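Local structure of 2-hydroxyethylphosphonate dioxygenase (Streptomyces viridochromogenes, 4YAR) at residues R315-S327 against G336-L350. The protein catalyses the iron-dependent cleavage of 2-hydroxyethylphosphonate by dioxygen to hydroxymethylphosphonate and formate, a step in bialaphos biosynthesis. The protein carries 1 engineered substitution. Residues are numbered along the deposited sequence; the frame is centred on the assembly and turned at random.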
loop_
_atom_site.group_PDB
_atom_site.type_symbol
_atom_site.label_atom_id
_atom_site.label_comp_id
_atom_site.label_asym_id
_atom_site.label_seq_id
_atom_site.Cartn_x
_atom_site.Cartn_y
_atom_site.Cartn_z
ATOM N N ARG A 315 -12.517 -2.291 -20.621
ATOM C CA ARG A 315 -12.519 -0.948 -21.222
ATOM C C ARG A 315 -11.242 -0.621 -21.918
ATOM O O ARG A 315 -10.173 -1.145 -21.592
ATOM C CB ARG A 315 -12.858 0.180 -20.221
ATOM C CG ARG A 315 -11.749 0.493 -19.176
ATOM C CD ARG A 315 -12.085 -0.258 -17.914
ATOM N NE ARG A 315 -11.053 -0.204 -16.859
ATOM C CZ ARG A 315 -11.021 -1.058 -15.829
ATOM N NH1 ARG A 315 -11.896 -2.065 -15.713
ATOM N NH2 ARG A 315 -10.045 -0.964 -14.966
ATOM N N THR A 316 -11.321 0.307 -22.879
ATOM C CA THR A 316 -10.110 0.909 -23.416
ATOM C C THR A 316 -9.530 1.930 -22.440
ATOM O O THR A 316 -10.267 2.681 -21.876
ATOM C CB THR A 316 -10.395 1.573 -24.772
ATOM O OG1 THR A 316 -10.938 0.582 -25.624
ATOM C CG2 THR A 316 -9.117 2.116 -25.438
ATOM N N PHE A 317 -8.230 1.830 -22.189
ATOM C CA PHE A 317 -7.454 2.731 -21.354
ATOM C C PHE A 317 -6.240 3.175 -22.149
ATOM O O PHE A 317 -5.202 2.502 -22.213
ATOM C CB PHE A 317 -7.071 2.053 -20.023
ATOM C CG PHE A 317 -6.319 2.966 -19.100
ATOM C CD1 PHE A 317 -6.910 4.128 -18.639
ATOM C CD2 PHE A 317 -5.038 2.674 -18.718
ATOM C CE1 PHE A 317 -6.230 5.013 -17.836
ATOM C CE2 PHE A 317 -4.351 3.553 -17.884
ATOM C CZ PHE A 317 -4.923 4.704 -17.486
ATOM N N GLY A 318 -6.341 4.354 -22.789
ATOM C CA GLY A 318 -5.318 4.799 -23.746
ATOM C C GLY A 318 -5.113 3.766 -24.854
ATOM O O GLY A 318 -6.037 3.356 -25.495
ATOM N N THR A 319 -3.888 3.280 -24.975
ATOM C CA THR A 319 -3.562 2.228 -25.941
ATOM C C THR A 319 -3.767 0.826 -25.441
ATOM O O THR A 319 -3.538 -0.117 -26.194
ATOM C CB THR A 319 -2.117 2.315 -26.395
ATOM O OG1 THR A 319 -1.248 2.339 -25.237
ATOM C CG2 THR A 319 -1.964 3.587 -27.263
ATOM N N TYR A 320 -4.187 0.685 -24.185
ATOM C CA TYR A 320 -4.367 -0.635 -23.587
ATOM C C TYR A 320 -5.810 -1.034 -23.539
ATOM O O TYR A 320 -6.654 -0.196 -23.674
ATOM C CB TYR A 320 -3.746 -0.632 -22.155
ATOM C CG TYR A 320 -2.371 -0.014 -22.125
ATOM C CD1 TYR A 320 -1.277 -0.715 -22.595
ATOM C CD2 TYR A 320 -2.163 1.285 -21.669
ATOM C CE1 TYR A 320 -0.039 -0.164 -22.602
ATOM C CE2 TYR A 320 -0.897 1.866 -21.683
ATOM C CZ TYR A 320 0.159 1.127 -22.149
ATOM O OH TYR A 320 1.455 1.585 -22.180
ATOM N N GLU A 321 -6.094 -2.345 -23.392
ATOM C CA GLU A 321 -7.385 -2.812 -22.894
ATOM C C GLU A 321 -7.219 -3.221 -21.411
ATOM O O GLU A 321 -6.236 -3.823 -21.069
ATOM C CB GLU A 321 -7.981 -3.911 -23.765
ATOM C CG GLU A 321 -9.518 -4.010 -23.649
ATOM C CD GLU A 321 -10.162 -5.172 -24.411
ATOM O OE1 GLU A 321 -11.374 -5.383 -24.255
ATOM O OE2 GLU A 321 -9.479 -5.871 -25.169
ATOM N N ALA A 322 -8.138 -2.776 -20.569
ATOM C CA ALA A 322 -7.988 -2.992 -19.093
ATOM C C ALA A 322 -9.169 -3.729 -18.558
ATOM O O ALA A 322 -10.275 -3.542 -19.004
ATOM C CB ALA A 322 -7.774 -1.659 -18.381
ATOM N N ALA A 323 -8.962 -4.602 -17.552
ATOM C CA ALA A 323 -10.068 -5.155 -16.832
ATOM C C ALA A 323 -9.691 -5.148 -15.325
ATOM O O ALA A 323 -8.506 -5.258 -14.974
ATOM C CB ALA A 323 -10.274 -6.593 -17.271
ATOM N N SER A 324 -10.705 -5.020 -14.490
ATOM C CA SER A 324 -10.503 -4.907 -13.055
ATOM C C SER A 324 -10.324 -6.178 -12.319
ATOM O O SER A 324 -11.029 -7.139 -12.545
ATOM C CB SER A 324 -11.707 -4.190 -12.418
ATOM O OG SER A 324 -11.970 -2.931 -13.059
ATOM N N MET A 325 -9.365 -6.172 -11.396
ATOM C CA MET A 325 -9.297 -7.200 -10.370
ATOM C C MET A 325 -10.091 -6.701 -9.193
ATOM O O MET A 325 -10.656 -5.580 -9.240
ATOM C CB MET A 325 -7.872 -7.503 -9.900
ATOM C CG MET A 325 -6.969 -7.902 -10.975
ATOM S SD MET A 325 -5.411 -8.402 -10.189
ATOM C CE MET A 325 -4.482 -8.637 -11.759
ATOM N N ALA A 326 -10.279 -7.571 -8.206
ATOM C CA ALA A 326 -10.945 -7.179 -6.984
ATOM C C ALA A 326 -10.396 -5.895 -6.333
ATOM O O ALA A 326 -9.179 -5.627 -6.341
ATOM C CB ALA A 326 -10.930 -8.326 -6.041
ATOM N N SER A 327 -11.299 -5.139 -5.686
ATOM C CA SER A 327 -10.931 -3.915 -4.946
ATOM C C SER A 327 -11.792 -3.789 -3.684
ATOM O O SER A 327 -12.823 -4.459 -3.542
ATOM C CB SER A 327 -11.090 -2.647 -5.787
ATOM O OG SER A 327 -12.420 -2.456 -6.231
ATOM N N GLY A 336 -5.529 -3.500 -8.389
ATOM C CA GLY A 336 -5.115 -4.578 -9.363
ATOM C C GLY A 336 -5.860 -4.500 -10.634
ATOM O O GLY A 336 -7.084 -4.377 -10.602
ATOM N N SER A 337 -5.139 -4.615 -11.770
ATOM C CA SER A 337 -5.771 -4.584 -13.117
ATOM C C SER A 337 -5.106 -5.621 -14.038
ATOM O O SER A 337 -3.925 -5.907 -13.882
ATOM C CB SER A 337 -5.605 -3.172 -13.751
ATOM O OG SER A 337 -6.151 -2.157 -12.906
ATOM N N PHE A 338 -5.882 -6.193 -14.945
ATOM C CA PHE A 338 -5.343 -6.963 -16.091
ATOM C C PHE A 338 -5.194 -5.977 -17.247
ATOM O O PHE A 338 -6.136 -5.217 -17.515
ATOM C CB PHE A 338 -6.258 -8.079 -16.525
ATOM C CG PHE A 338 -6.689 -9.049 -15.464
ATOM C CD1 PHE A 338 -5.930 -10.195 -15.175
ATOM C CD2 PHE A 338 -7.900 -8.901 -14.822
ATOM C CE1 PHE A 338 -6.368 -11.100 -14.204
ATOM C CE2 PHE A 338 -8.394 -9.884 -13.920
ATOM C CZ PHE A 338 -7.566 -10.944 -13.574
ATOM N N LEU A 339 -4.044 -5.963 -17.884
ATOM C CA LEU A 339 -3.782 -5.102 -19.063
ATOM C C LEU A 339 -3.382 -5.900 -20.325
ATOM O O LEU A 339 -2.414 -6.630 -20.338
ATOM C CB LEU A 339 -2.710 -4.099 -18.812
ATOM C CG LEU A 339 -2.876 -3.054 -17.733
ATOM C CD1 LEU A 339 -1.705 -2.123 -17.761
ATOM C CD2 LEU A 339 -4.167 -2.238 -17.976
ATOM N N ARG A 340 -4.147 -5.698 -21.376
ATOM C CA ARG A 340 -3.790 -6.190 -22.715
ATOM C C ARG A 340 -3.033 -5.111 -23.525
ATOM O O ARG A 340 -3.512 -3.998 -23.630
ATOM C CB ARG A 340 -5.097 -6.588 -23.390
ATOM C CG ARG A 340 -4.997 -7.665 -24.420
ATOM C CD ARG A 340 -6.304 -7.761 -25.164
ATOM N NE ARG A 340 -6.628 -9.142 -25.467
ATOM C CZ ARG A 340 -7.581 -9.532 -26.322
ATOM N NH1 ARG A 340 -8.326 -8.629 -26.969
ATOM N NH2 ARG A 340 -7.793 -10.835 -26.527
ATOM N N VAL A 341 -1.844 -5.455 -24.056
ATOM C CA VAL A 341 -1.010 -4.560 -24.818
ATOM C C VAL A 341 -1.071 -5.055 -26.286
ATOM O O VAL A 341 -0.986 -6.245 -26.525
ATOM C CB VAL A 341 0.474 -4.629 -24.292
ATOM C CG1 VAL A 341 1.345 -3.628 -25.004
ATOM C CG2 VAL A 341 0.506 -4.408 -22.784
ATOM N N ASP A 342 -1.169 -4.144 -27.218
ATOM C CA ASP A 342 -1.266 -4.533 -28.639
ATOM C C ASP A 342 -0.756 -3.481 -29.616
ATOM O O ASP A 342 -1.549 -2.963 -30.380
ATOM C CB ASP A 342 -2.751 -4.860 -28.973
ATOM C CG ASP A 342 -3.702 -3.600 -28.939
ATOM O OD1 ASP A 342 -3.382 -2.541 -28.338
ATOM O OD2 ASP A 342 -4.811 -3.691 -29.530
ATOM N N ALA A 343 0.545 -3.179 -29.602
ATOM C CA ALA A 343 1.172 -2.279 -30.603
ATOM C C ALA A 343 2.727 -2.140 -30.453
ATOM O O ALA A 343 3.264 -2.287 -29.350
ATOM C CB ALA A 343 0.494 -0.898 -30.587
ATOM N N ASP A 344 3.413 -1.820 -31.562
ATOM C CA ASP A 344 4.899 -1.756 -31.631
ATOM C C ASP A 344 5.539 -0.431 -31.138
ATOM O O ASP A 344 6.697 -0.407 -30.739
ATOM C CB ASP A 344 5.355 -2.022 -33.076
ATOM C CG ASP A 344 6.785 -2.605 -33.175
ATOM O OD1 ASP A 344 7.634 -2.401 -32.260
ATOM O OD2 ASP A 344 7.062 -3.272 -34.208
ATOM N N GLY A 345 4.806 0.671 -31.198
ATOM C CA GLY A 345 5.271 1.926 -30.608
ATOM C C GLY A 345 4.086 2.724 -30.096
ATOM O O GLY A 345 2.987 2.178 -29.932
ATOM N N ARG A 346 4.311 4.011 -29.824
ATOM C CA ARG A 346 3.225 4.956 -29.544
ATOM C C ARG A 346 2.413 4.589 -28.288
ATOM O O ARG A 346 1.203 4.870 -28.223
ATOM C CB ARG A 346 2.300 5.045 -30.783
ATOM C CG ARG A 346 1.418 6.290 -30.915
ATOM C CD ARG A 346 2.224 7.575 -31.065
ATOM N NE ARG A 346 3.255 7.496 -32.109
ATOM C CZ ARG A 346 4.311 8.311 -32.203
ATOM N NH1 ARG A 346 4.500 9.271 -31.304
ATOM N NH2 ARG A 346 5.186 8.151 -33.195
ATOM N N GLY A 347 3.070 3.987 -27.292
ATOM C CA GLY A 347 2.367 3.510 -26.077
ATOM C C GLY A 347 1.819 4.656 -25.229
ATOM O O GLY A 347 2.512 5.670 -25.054
ATOM N N ALA A 348 0.582 4.538 -24.725
ATOM C CA ALA A 348 -0.020 5.632 -23.911
ATOM C C ALA A 348 0.891 5.684 -22.709
ATOM O O ALA A 348 1.365 4.577 -22.199
ATOM C CB ALA A 348 -1.482 5.364 -23.493
ATOM N N ASP A 349 1.200 6.909 -22.281
ATOM C CA ASP A 349 2.132 7.035 -21.190
ATOM C C ASP A 349 1.333 6.694 -19.932
ATOM O O ASP A 349 0.156 7.085 -19.807
ATOM C CB ASP A 349 2.815 8.418 -21.127
ATOM C CG ASP A 349 4.100 8.472 -21.993
ATOM O OD1 ASP A 349 4.202 7.670 -22.923
ATOM O OD2 ASP A 349 5.092 9.229 -21.724
ATOM N N LEU A 350 1.936 5.856 -19.092
ATOM C CA LEU A 350 1.466 5.604 -17.745
ATOM C C LEU A 350 2.293 6.402 -16.741
ATOM O O LEU A 350 3.549 6.421 -16.779
ATOM C CB LEU A 350 1.532 4.101 -17.448
ATOM C CG LEU A 350 0.816 3.246 -18.472
ATOM C CD1 LEU A 350 1.216 1.793 -18.325
ATOM C CD2 LEU A 350 -0.694 3.369 -18.422
HETATM O O HOH W 1 -8.789 -1.781 -12.284
HETATM O O HOH W 2 -1.294 -1.560 -26.401
HETATM O O HOH W 3 -8.321 -3.344 -7.849
#
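E321 and R340, like A323 and F338, form antiparallel hydrogen-bonded pairs, their N-H and C=O groups joining strand 320-324 to strand 336-343 as a β-hairpin. M325 N adds a bond to G336 O, from above the carbonyl plane. Waters extend the ladder: one links T319 O to D342 N, another A326 O to G336 N.

Two hydroxyls hold the returning loop. A348 N donates to T319 OG1 (2.9 Å) almost straight, at 169°. T319 OG1 also lies over the centre of the Y320 ring, 3.5 Å above its plane. Y320 OH donates to A348 O (3.0 Å) in the carbonyl plane and is also bonded to W396, so a buried phenol has its polar end satisfied.

Apolar packing differs on the two faces. L350 CD2 reaches both Y320 CE2 (3.6 Å) and F317 CE2 (3.7 Å), and small A322 lets L339 CD2 lie against its CB. On the other face M325, extended beyond CG, lays CE over the face of the F338 ring, 4.1 Å from its centroid, in a CH-pi contact, with SD farther off above the same face (4.9 Å) in a Met-aromatic contact; G336 lets the sulfur pass close to the backbone. L403 and V136 also touch F338. Farther along this face, E321 OE2 meets R340 NH1 in a long salt bridge (3.5 Å), the side chains parallel but their charged planes 64° apart.

Backbone bonds and buried apolar groups thus probably provide most of the cohesion at this sheet margin, with the partly exposed ion pair contributing less.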